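Putative sporulation-specific glycosylase YdhD (Bacillus subtilis subsp. subtilis str. 168, PDB 3CZ8) probably hydrolyses glycosidic bonds in a polysaccharide during sporulation, this chain being the family 18 glycoside hydrolase domain of a longer protein that also carries LysM domains. Local coordinates at residues 135-138 against 139-143; 164-168 against 169-173; 207-211 against 212-216. The protein carries 1 engineered substitution. One frame throughout, in Å; residues are numbered along the deposited sequence.

Read from the N terminus, the three contacts come in series, and none nests in or crosses another. Each is local. Contact 1 links successive turns inside helix 127-143 and closes no loop. Contact 2 starts helix 168-174 after the loop from strand 147-153, and contact 3 closes the turn between helix 198-208 and strand 217-220. All three lie in the helices and connecting loops around the strands of the family's TIM barrel. Contacts 2 and 3 touch directly: Tyr168 packs on Thr208, Val212 fits beside Gly172, and Lys216 NZ reaches Gly172 O (2.8 Å), probably as a hydrogen bond. Contact 1 approaches contact 3 through Arg138 and Lys216, like charges that lie close together.

Contact 1 of 3, residues 135-138 against 139-143; sequences RQLR and DRLQA
Leu137 with Leu141 and Arg138 with Gln142 are contacts of one helical turn, residue i to i+4, on helix 127-143 in the outer layer of the barrel. The backbone evidence is regular: Asp139 N donates to Arg135 O (3.1 Å), Leu141 N to Leu137 O (3.0 Å) and Gln142 N to Arg138 O (2.9 Å), while the bond from Arg140 N to Gln136 O is weak. On the buried side, Leu141 CD1 rests against Leu137 CG (3.7 Å), the two side chains crossing at a slant. The polar pair is close but badly aligned. Gln142 OE1 meets NH2 of Arg138 at 2.9 Å, at the edge of the guanidinium and near its plane, but the N-H...O angle of 124° makes this a weak hydrogen bond, and the amide plane is turned 50° from the guanidinium. Arg138 CG lies anti to the backbone N and chi2 (77°) bends the chain so that CD passes Gln142 CB at 4.0 Å; the further bend at chi3 turns the guanidinium toward Gln142 OE1. Its stronger partner is Val174 O, which takes the bond from NE. A leucine in place of Arg138 would probably leave Gln142 OE1 without this donor and Val174 O without its tie to the helix. Asp139 turns its carboxylate carbon back beside Arg135 O (3.4 Å), yet makes no salt bridge to Arg135, whose NE stays 6.0 Å from its OD2. The helix completes a beta-alpha-beta unit with strands 114-118 and 147-153: Leu137 packs on Ile117 and Leu148, and Leu141 on Val115. Toward helix 93-110, Leu137 also meets Ile103, while Arg140 bonds through NE to Asn101 and lies in cation-pi contact with Tyr104.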
loop_
_atom_site.group_PDB
_atom_site.type_symbol
_atom_site.label_atom_id
_atom_site.label_comp_id
_atom_site.label_asym_id
_atom_site.label_seq_id
_atom_site.Cartn_x
_atom_site.Cartn_y
_atom_site.Cartn_z
ATOM N N ARG A 135 -9.837 -23.894 -20.130
ATOM C CA ARG A 135 -9.355 -24.627 -21.304
ATOM C C ARG A 135 -9.649 -23.857 -22.590
ATOM O O ARG A 135 -8.800 -23.778 -23.477
ATOM C CB ARG A 135 -9.952 -26.042 -21.373
ATOM C CG ARG A 135 -9.676 -26.786 -22.693
ATOM C CD ARG A 135 -9.938 -28.278 -22.602
ATOM N NE ARG A 135 -8.767 -29.011 -22.119
ATOM C CZ ARG A 135 -8.692 -29.625 -20.941
ATOM N NH1 ARG A 135 -7.577 -30.259 -20.597
ATOM N NH2 ARG A 135 -9.726 -29.609 -20.106
ATOM N N GLN A 136 -10.848 -23.285 -22.683
ATOM C CA GLN A 136 -11.242 -22.521 -23.858
ATOM C C GLN A 136 -10.404 -21.242 -23.951
ATOM O O GLN A 136 -10.049 -20.795 -25.042
ATOM C CB GLN A 136 -12.736 -22.191 -23.818
ATOM C CG GLN A 136 -13.353 -22.042 -25.210
ATOM C CD GLN A 136 -14.660 -21.268 -25.227
ATOM O OE1 GLN A 136 -14.827 -20.346 -26.024
ATOM N NE2 GLN A 136 -15.593 -21.640 -24.353
ATOM N N LEU A 137 -10.075 -20.683 -22.791
ATOM C CA LEU A 137 -9.214 -19.515 -22.698
ATOM C C LEU A 137 -7.749 -19.835 -22.996
ATOM O O LEU A 137 -7.095 -19.035 -23.683
ATOM C CB LEU A 137 -9.365 -18.836 -21.332
ATOM C CG LEU A 137 -8.675 -17.486 -21.130
ATOM C CD1 LEU A 137 -9.179 -16.427 -22.120
ATOM C CD2 LEU A 137 -8.852 -17.019 -19.693
ATOM N N ARG A 138 -7.219 -20.924 -22.490
ATOM C CA ARG A 138 -5.919 -21.361 -22.893
ATOM C C ARG A 138 -5.733 -21.499 -24.399
ATOM O O ARG A 138 -4.787 -21.007 -24.927
ATOM C CB ARG A 138 -5.512 -22.603 -22.148
ATOM C CG ARG A 138 -4.446 -23.385 -22.793
ATOM C CD ARG A 138 -3.103 -22.776 -22.613
ATOM N NE ARG A 138 -2.431 -23.431 -21.534
ATOM C CZ ARG A 138 -1.188 -23.833 -21.553
ATOM N NH1 ARG A 138 -0.683 -24.425 -20.501
ATOM N NH2 ARG A 138 -0.455 -23.636 -22.599
ATOM N N ASP A 139 -6.656 -22.157 -25.070
ATOM C CA ASP A 139 -6.564 -22.390 -26.483
ATOM C C ASP A 139 -6.452 -21.104 -27.242
ATOM O O ASP A 139 -5.618 -20.987 -28.089
ATOM C CB ASP A 139 -7.777 -23.149 -26.993
ATOM C CG ASP A 139 -7.745 -24.586 -26.649
ATOM O OD1 ASP A 139 -8.753 -25.243 -26.839
ATOM O OD2 ASP A 139 -6.735 -25.069 -26.186
ATOM N N ARG A 140 -7.311 -20.160 -26.920
ATOM C CA ARG A 140 -7.318 -18.862 -27.532
ATOM C C ARG A 140 -6.084 -18.045 -27.286
ATOM O O ARG A 140 -5.560 -17.427 -28.153
ATOM C CB ARG A 140 -8.521 -18.092 -27.083
ATOM C CG ARG A 140 -8.768 -16.856 -27.848
ATOM C CD ARG A 140 -9.772 -17.100 -28.916
ATOM N NE ARG A 140 -10.281 -15.891 -29.531
ATOM C CZ ARG A 140 -9.620 -15.165 -30.407
ATOM N NH1 ARG A 140 -10.175 -14.093 -30.893
ATOM N NH2 ARG A 140 -8.410 -15.503 -30.773
ATOM N N LEU A 141 -5.610 -18.072 -26.077
ATOM C CA LEU A 141 -4.480 -17.234 -25.671
ATOM C C LEU A 141 -3.132 -17.748 -26.130
ATOM O O LEU A 141 -2.285 -16.957 -26.547
ATOM C CB LEU A 141 -4.445 -17.026 -24.154
ATOM C CG LEU A 141 -5.474 -16.086 -23.529
ATOM C CD1 LEU A 141 -5.310 -16.141 -22.036
ATOM C CD2 LEU A 141 -5.339 -14.656 -24.034
ATOM N N GLN A 142 -2.922 -19.059 -26.050
ATOM C CA GLN A 142 -1.632 -19.631 -26.432
ATOM C C GLN A 142 -1.387 -19.589 -27.942
ATOM O O GLN A 142 -0.234 -19.562 -28.378
ATOM C CB GLN A 142 -1.431 -21.039 -25.854
ATOM C CG GLN A 142 -1.659 -22.198 -26.808
ATOM C CD GLN A 142 -0.701 -23.350 -26.560
ATOM O OE1 GLN A 142 -0.183 -23.523 -25.457
ATOM N NE2 GLN A 142 -0.460 -24.146 -27.592
ATOM N N ALA A 143 -2.479 -19.556 -28.713
ATOM C CA ALA A 143 -2.444 -19.342 -30.159
ATOM C C ALA A 143 -1.836 -17.981 -30.492
ATOM O O ALA A 143 -1.065 -17.853 -31.445
ATOM C CB ALA A 143 -3.846 -19.458 -30.752
#

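Contact 2 of 3, residues 164-168 against 169-173; sequences RGYDY and GGIGA
Asp167 caps the N terminus of helix 168-174, accepting on a single carboxylate oxygen from the two N-H groups of Gly169 and Gly170. Both bonds are weak: OD2 stands 3.4 Å from Gly170 N and equally far from Gly169 N, the first nearly straight at the hydrogen (166°) and the second bent (127°). With CG anti to the backbone N (chi1 -176°), the carboxylate folds toward the first helical turn, and OD1 comes within 3.8 Å of Gly170 CA, where a beta carbon would clash with it, so the glycine lets the carboxylate lie this close. The backbone takes over from there. Asp167 O receives Ile171 N at 2.8 Å, and Tyr168 O receives Gly172 N at the same length, the latter donor lying above the carbonyl plane. The side chain of Ile171 hugs this same turn, its CG1 only 3.1 Å from Asp167 O, and its CD1 ends at the edge of the Tyr166 ring, near the ring plane, 4.3 Å from Tyr166 CB. The amide dipoles at the helix start would be expected to favour a negative charge on Asp167. A second shell lies around these groups. Arg127 donates to Arg164 O, and forms a long, weak ion pair with Asp167 OD2. Tyr166 OH bonds to Phe119 O, and the Tyr166 side chain lies about 4 Å from that of Glu120, the predicted proton donor, so the capped loop borders the probable active site. Tyr168 OH bonds to Pro153 O at the end of strand 147-153. Beneath the helix, Ile171 packs on Ile150 of that strand and Met178 of strand 177-181, with Leu134 of helix 127-143 on its flank.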
loop_
_atom_site.group_PDB
_atom_site.type_symbol
_atom_site.label_atom_id
_atom_site.label_comp_id
_atom_site.label_asym_id
_atom_site.label_seq_id
_atom_site.Cartn_x
_atom_site.Cartn_y
_atom_site.Cartn_z
ATOM N N ARG A 164 -14.423 -25.855 -3.431
ATOM C CA ARG A 164 -14.662 -27.014 -4.286
ATOM C C ARG A 164 -14.737 -26.628 -5.766
ATOM O O ARG A 164 -14.474 -27.451 -6.629
ATOM C CB ARG A 164 -15.922 -27.764 -3.828
ATOM C CG ARG A 164 -15.739 -29.270 -3.676
ATOM C CD ARG A 164 -16.039 -30.006 -4.966
ATOM N NE ARG A 164 -15.242 -31.223 -5.111
ATOM C CZ ARG A 164 -15.434 -32.148 -6.049
ATOM N NH1 ARG A 164 -16.421 -32.022 -6.937
ATOM N NH2 ARG A 164 -14.643 -33.212 -6.092
ATOM N N GLY A 165 -15.056 -25.362 -6.040
ATOM C CA GLY A 165 -15.050 -24.806 -7.397
ATOM C C GLY A 165 -13.686 -24.733 -8.081
ATOM O O GLY A 165 -13.601 -24.461 -9.282
ATOM N N TYR A 166 -12.621 -24.989 -7.318
ATOM C CA TYR A 166 -11.251 -24.904 -7.811
ATOM C C TYR A 166 -10.597 -26.271 -7.881
ATOM O O TYR A 166 -10.013 -26.754 -6.912
ATOM C CB TYR A 166 -10.431 -23.932 -6.955
ATOM C CG TYR A 166 -11.066 -22.566 -6.877
ATOM C CD1 TYR A 166 -10.954 -21.672 -7.941
ATOM C CD2 TYR A 166 -11.805 -22.178 -5.757
ATOM C CE1 TYR A 166 -11.543 -20.419 -7.891
ATOM C CE2 TYR A 166 -12.406 -20.920 -5.697
ATOM C CZ TYR A 166 -12.265 -20.052 -6.773
ATOM O OH TYR A 166 -12.839 -18.815 -6.744
ATOM N N ASP A 167 -10.717 -26.895 -9.047
ATOM C CA ASP A 167 -10.090 -28.176 -9.314
ATOM C C ASP A 167 -8.619 -27.937 -9.638
ATOM O O ASP A 167 -8.303 -27.521 -10.741
ATOM C CB ASP A 167 -10.807 -28.843 -10.492
ATOM C CG ASP A 167 -10.289 -30.238 -10.795
ATOM O OD1 ASP A 167 -10.800 -30.851 -11.755
ATOM O OD2 ASP A 167 -9.381 -30.731 -10.089
ATOM N N TYR A 168 -7.729 -28.226 -8.688
ATOM C CA TYR A 168 -6.284 -27.990 -8.861
ATOM C C TYR A 168 -5.663 -28.767 -10.021
ATOM O O TYR A 168 -4.835 -28.228 -10.754
ATOM C CB TYR A 168 -5.512 -28.307 -7.572
ATOM C CG TYR A 168 -5.348 -27.141 -6.601
ATOM C CD1 TYR A 168 -6.296 -26.121 -6.516
ATOM C CD2 TYR A 168 -4.249 -27.083 -5.749
ATOM C CE1 TYR A 168 -6.140 -25.062 -5.615
ATOM C CE2 TYR A 168 -4.089 -26.038 -4.847
ATOM C CZ TYR A 168 -5.037 -25.036 -4.782
ATOM O OH TYR A 168 -4.870 -24.011 -3.885
ATOM N N GLY A 169 -6.065 -30.027 -10.176
ATOM C CA GLY A 169 -5.520 -30.901 -11.215
ATOM C C GLY A 169 -6.000 -30.504 -12.593
ATOM O O GLY A 169 -5.233 -30.537 -13.558
ATOM N N GLY A 170 -7.272 -30.120 -12.678
ATOM C CA GLY A 170 -7.871 -29.660 -13.925
ATOM C C GLY A 170 -7.420 -28.270 -14.346
ATOM O O GLY A 170 -7.245 -28.006 -15.540
ATOM N N ILE A 171 -7.253 -27.380 -13.369
ATOM C CA ILE A 171 -6.750 -26.020 -13.611
ATOM C C ILE A 171 -5.260 -26.066 -13.952
ATOM O O ILE A 171 -4.823 -25.462 -14.933
ATOM C CB ILE A 171 -7.001 -25.084 -12.393
ATOM C CG1 ILE A 171 -8.496 -24.773 -12.240
ATOM C CG2 ILE A 171 -6.208 -23.766 -12.508
ATOM C CD1 ILE A 171 -8.846 -24.122 -10.902
ATOM N N GLY A 172 -4.490 -26.798 -13.147
ATOM C CA GLY A 172 -3.055 -26.970 -13.380
ATOM C C GLY A 172 -2.691 -27.540 -14.742
ATOM O O GLY A 172 -1.597 -27.291 -15.246
ATOM N N ALA A 173 -3.619 -28.290 -15.338
ATOM C CA ALA A 173 -3.429 -28.870 -16.665
ATOM C C ALA A 173 -3.613 -27.847 -17.784
ATOM O O ALA A 173 -3.012 -27.979 -18.851
ATOM C CB ALA A 173 -4.377 -30.053 -16.869
#

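Contact 3 of 3, residues 207-211 against 212-216; sequences FTIAQ and VPSRK
Across this turn the flat groups that meet are peptide units: Val212 N approaches Thr208 O at 2.8 Å, nearly along the C=O axis, though the bond is bent at the hydrogen (138°). Within 207-211 the Gln211 amide, whose orientation is uncertain, lies over one face of the Phe207 ring, offset toward the rim. Thr208 O also accepts from Gln211 N (2.9 Å), so one carbonyl grips two donors where the helix runs out. Thr208 and Val212 point the same way, side by side, their CG2 methyls 3.9 Å apart: Val212 CG2 sits beside its backbone N and Thr208 CG2 anti to its own (chi1 -43° for OG1), which brings the two methyls together. Thr208 OG1 turns back to Thr204 O. A water bridges three residues of the turn. It donates to Ile209 O (3.0 Å) and Val212 O (2.7 Å), and accepts from Ser214 OG (2.7 Å), which also passes Ile209 CG2 at 3.7 Å. Packing of Val212 on Met178 and of Thr208 on Ile217 sets the turn against strands 177-181 and 217-220. The water thus gives Ile209 O and Val212 O a donor each and ties both to Ser214, where 3-10 segment 214-216 begins.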
loop_
_atom_site.group_PDB
_atom_site.type_symbol
_atom_site.label_atom_id
_atom_site.label_comp_id
_atom_site.label_asym_id
_atom_site.label_seq_id
_atom_site.Cartn_x
_atom_site.Cartn_y
_atom_site.Cartn_z
ATOM N N PHE A 207 -0.492 -31.088 -1.195
ATOM C CA PHE A 207 -1.714 -31.342 -1.951
ATOM C C PHE A 207 -1.584 -30.905 -3.417
ATOM O O PHE A 207 -2.125 -31.560 -4.312
ATOM C CB PHE A 207 -2.886 -30.631 -1.266
ATOM C CG PHE A 207 -4.194 -30.720 -2.008
ATOM C CD1 PHE A 207 -4.967 -31.878 -1.951
ATOM C CD2 PHE A 207 -4.674 -29.629 -2.733
ATOM C CE1 PHE A 207 -6.182 -31.960 -2.624
ATOM C CE2 PHE A 207 -5.888 -29.699 -3.404
ATOM C CZ PHE A 207 -6.647 -30.868 -3.347
ATOM N N THR A 208 -0.860 -29.811 -3.653
ATOM C CA THR A 208 -0.707 -29.247 -4.997
ATOM C C THR A 208 0.319 -29.979 -5.882
ATOM O O THR A 208 0.083 -30.183 -7.072
ATOM C CB THR A 208 -0.359 -27.738 -4.941
ATOM O OG1 THR A 208 -1.163 -27.098 -3.947
ATOM C CG2 THR A 208 -0.638 -27.080 -6.274
ATOM N N ILE A 209 1.450 -30.375 -5.302
ATOM C CA ILE A 209 2.518 -31.051 -6.054
ATOM C C ILE A 209 2.164 -32.492 -6.460
ATOM O O ILE A 209 2.884 -33.124 -7.236
ATOM C CB ILE A 209 3.868 -31.038 -5.290
ATOM C CG1 ILE A 209 3.753 -31.841 -3.988
ATOM C CG2 ILE A 209 4.345 -29.596 -5.072
ATOM C CD1 ILE A 209 4.989 -31.853 -3.137
ATOM N N ALA A 210 1.056 -32.996 -5.923
ATOM C CA ALA A 210 0.500 -34.287 -6.309
ATOM C C ALA A 210 -0.454 -34.129 -7.486
ATOM O O ALA A 210 -0.973 -35.117 -8.002
ATOM C CB ALA A 210 -0.226 -34.919 -5.127
ATOM N N GLN A 211 -0.675 -32.886 -7.910
ATOM C CA GLN A 211 -1.680 -32.576 -8.919
ATOM C C GLN A 211 -1.195 -31.672 -10.049
ATOM O O GLN A 211 -1.749 -31.706 -11.146
ATOM C CB GLN A 211 -2.915 -31.960 -8.252
ATOM C CG GLN A 211 -3.884 -32.983 -7.685
ATOM C CD GLN A 211 -4.985 -32.347 -6.869
ATOM O OE1 GLN A 211 -4.723 -31.686 -5.864
ATOM N NE2 GLN A 211 -6.228 -32.541 -7.295
ATOM N N VAL A 212 -0.174 -30.857 -9.778
ATOM C CA VAL A 212 0.317 -29.847 -10.732
ATOM C C VAL A 212 1.849 -29.946 -10.819
ATOM O O VAL A 212 2.488 -30.164 -9.796
ATOM C CB VAL A 212 -0.073 -28.394 -10.275
ATOM C CG1 VAL A 212 0.146 -27.387 -11.387
ATOM C CG2 VAL A 212 -1.533 -28.316 -9.810
ATOM N N PRO A 213 2.438 -29.806 -12.034
ATOM C CA PRO A 213 3.896 -29.653 -12.139
ATOM C C PRO A 213 4.413 -28.493 -11.296
ATOM O O PRO A 213 3.826 -27.405 -11.309
ATOM C CB PRO A 213 4.120 -29.377 -13.630
ATOM C CG PRO A 213 2.972 -29.998 -14.300
ATOM C CD PRO A 213 1.804 -29.838 -13.367
ATOM N N SER A 214 5.501 -28.748 -10.567
ATOM C CA SER A 214 6.037 -27.818 -9.572
ATOM C C SER A 214 6.477 -26.454 -10.115
ATOM O O SER A 214 6.397 -25.448 -9.409
ATOM C CB SER A 214 7.167 -28.480 -8.787
ATOM O OG SER A 214 6.655 -29.548 -7.997
ATOM N N ARG A 215 6.898 -26.415 -11.376
ATOM C CA ARG A 215 7.341 -25.170 -11.997
ATOM C C ARG A 215 6.188 -24.233 -12.393
ATOM O O ARG A 215 6.425 -23.110 -12.843
ATOM C CB ARG A 215 8.246 -25.460 -13.200
ATOM C CG ARG A 215 7.512 -25.857 -14.477
ATOM C CD ARG A 215 8.370 -25.569 -15.699
ATOM N NE ARG A 215 7.574 -24.979 -16.771
ATOM C CZ ARG A 215 7.530 -23.679 -17.048
ATOM N NH1 ARG A 215 6.772 -23.240 -18.044
ATOM N NH2 ARG A 215 8.251 -22.813 -16.344
ATOM N N LYS A 216 4.950 -24.706 -12.244
ATOM C CA LYS A 216 3.759 -23.886 -12.469
ATOM C C LYS A 216 3.246 -23.218 -11.184
ATOM O O LYS A 216 2.306 -22.425 -11.233
ATOM C CB LYS A 216 2.620 -24.743 -13.037
ATOM C CG LYS A 216 2.873 -25.371 -14.390
ATOM C CD LYS A 216 1.565 -25.892 -14.958
ATOM C CE LYS A 216 1.729 -26.322 -16.397
ATOM N NZ LYS A 216 0.417 -26.515 -17.060
HETATM O O HOH W 1 4.678 -31.300 -8.712
#